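Local coordinates for protein deadlock (Drosophila melanogaster, PDB 5XYV) that joins the Rhino-Deadlock-Cutoff complex by binding Rhino directly through its N-terminal region, and is required for oogenesis and germline maintenance, at residues C[21-25]-C[26-30]. Residues are numbered along the deposited sequence; the frame is centred on the assembly and turned at random.
Sequences TTLGT and SSKTE
Ser27 folds back on the carbonyl of Gly24 and grips it twice. Ser27 CB lies 3.1 Å from Gly24 O and 3.3 Å from Leu23 O. One bond further, OG occupies the position between its own backbone N and carbonyl carbon (chi1 86°), which turns the hydroxyl onto Gly24 O. Ser27 OG donates a 2.8 Å hydrogen bond to Gly24 O, in the plane of that carbonyl, with a C=O...OG angle of 152°. Ser27 OG also lies 3.9 Å from Leu23 CB. The amide Ser27 N donates a second bond to Gly24 O, 2.9 Å long and tilted from that plane, so side chain and backbone of one residue share a single acceptor. Gly24, preceded by a cis peptide bond, is the first residue to leave the helical conformation after helix 9-23.

Farther along, the extended Lys28 chain brings CE alongside the Leu23 branch, 4.2 Å from CD1. Lys28 also makes a cation-pi contact with Trp33 of helix 30-45, whose NE1 bonds Thr25 O. Leu23 touches Trp33 too, and packs on Asp26 of the Rhino chain.

Thr29 is the N-cap of helix 30-45: its side chain caps a backbone N of the first turn while Glu32 OE1 accepts from Thr29 N, consistent with a capping box. Residues 24-27 form a type I beta turn, the connection of a helical hairpin in the Rhino-binding domain of Deadlock.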
loop_
_atom_site.group_PDB
_atom_site.type_symbol
_atom_site.label_atom_id
_atom_site.label_comp_id
_atom_site.label_asym_id
_atom_site.label_seq_id
_atom_site.Cartn_x
_atom_site.Cartn_y
_atom_site.Cartn_z
ATOM N N THR C 21 7.660 -14.482 17.745
ATOM C CA THR C 21 8.899 -15.213 17.485
ATOM C C THR C 21 9.920 -14.379 16.706
ATOM O O THR C 21 11.136 -14.538 16.859
ATOM C CB THR C 21 8.596 -16.505 16.713
ATOM O OG1 THR C 21 7.759 -17.332 17.528
ATOM C CG2 THR C 21 9.884 -17.256 16.343
ATOM N N THR C 22 9.397 -13.475 15.885
ATOM C CA THR C 22 10.181 -12.623 15.001
ATOM C C THR C 22 10.835 -11.377 15.656
ATOM O O THR C 22 11.988 -11.039 15.333
ATOM C CB THR C 22 9.277 -12.180 13.825
ATOM O OG1 THR C 22 8.900 -13.349 13.085
ATOM C CG2 THR C 22 9.982 -11.196 12.899
ATOM N N LEU C 23 10.130 -10.718 16.583
ATOM C CA LEU C 23 10.594 -9.423 17.118
ATOM C C LEU C 23 11.587 -9.414 18.352
ATOM O O LEU C 23 12.429 -8.514 18.396
ATOM C CB LEU C 23 9.367 -8.514 17.401
ATOM C CG LEU C 23 8.637 -8.064 16.102
ATOM C CD1 LEU C 23 7.475 -7.089 16.341
ATOM C CD2 LEU C 23 9.586 -7.499 15.029
ATOM N N GLY C 24 11.548 -10.269 19.379
ATOM C CA GLY C 24 10.446 -11.011 19.937
ATOM C C GLY C 24 10.124 -10.476 21.329
ATOM O O GLY C 24 10.217 -9.264 21.514
ATOM N N THR C 25 9.756 -11.327 22.303
ATOM C CA THR C 25 8.979 -10.816 23.448
ATOM C C THR C 25 9.715 -9.791 24.303
ATOM O O THR C 25 9.085 -8.882 24.831
ATOM C CB THR C 25 8.458 -11.948 24.399
ATOM O OG1 THR C 25 9.565 -12.667 24.973
ATOM C CG2 THR C 25 7.505 -12.900 23.665
ATOM N N SER C 26 11.035 -9.901 24.432
ATOM C CA SER C 26 11.780 -8.959 25.289
ATOM C C SER C 26 12.031 -7.596 24.616
ATOM O O SER C 26 12.629 -6.701 25.204
ATOM C CB SER C 26 13.116 -9.564 25.724
ATOM O OG SER C 26 14.036 -9.516 24.656
ATOM N N SER C 27 11.556 -7.442 23.386
ATOM C CA SER C 27 11.843 -6.257 22.578
ATOM C C SER C 27 10.825 -5.122 22.809
ATOM O O SER C 27 11.024 -3.989 22.367
ATOM C CB SER C 27 11.876 -6.640 21.099
ATOM O OG SER C 27 10.570 -6.607 20.565
ATOM N N LYS C 28 9.733 -5.451 23.485
ATOM C CA LYS C 28 8.741 -4.475 23.881
ATOM C C LYS C 28 8.401 -4.731 25.339
ATOM O O LYS C 28 8.669 -5.813 25.861
ATOM C CB LYS C 28 7.463 -4.560 23.024
ATOM C CG LYS C 28 7.647 -4.450 21.509
ATOM C CD LYS C 28 6.295 -4.250 20.833
ATOM C CE LYS C 28 6.414 -4.294 19.304
ATOM N NZ LYS C 28 7.476 -3.410 18.779
ATOM N N THR C 29 7.810 -3.734 25.987
ATOM C CA THR C 29 7.278 -3.911 27.315
ATOM C C THR C 29 5.978 -4.649 27.155
ATOM O O THR C 29 5.380 -4.643 26.074
ATOM C CB THR C 29 7.032 -2.571 28.045
ATOM O OG1 THR C 29 5.854 -1.956 27.511
ATOM C CG2 THR C 29 8.219 -1.631 27.888
ATOM N N GLU C 30 5.519 -5.240 28.240
ATOM C CA GLU C 30 4.336 -6.058 28.190
ATOM C C GLU C 30 3.058 -5.265 27.904
ATOM O O GLU C 30 2.153 -5.764 27.237
ATOM C CB GLU C 30 4.227 -6.828 29.494
ATOM C CG GLU C 30 2.931 -7.548 29.682
ATOM C CD GLU C 30 2.802 -8.046 31.093
ATOM O OE1 GLU C 30 2.495 -7.201 31.962
ATOM O OE2 GLU C 30 2.980 -9.264 31.330
#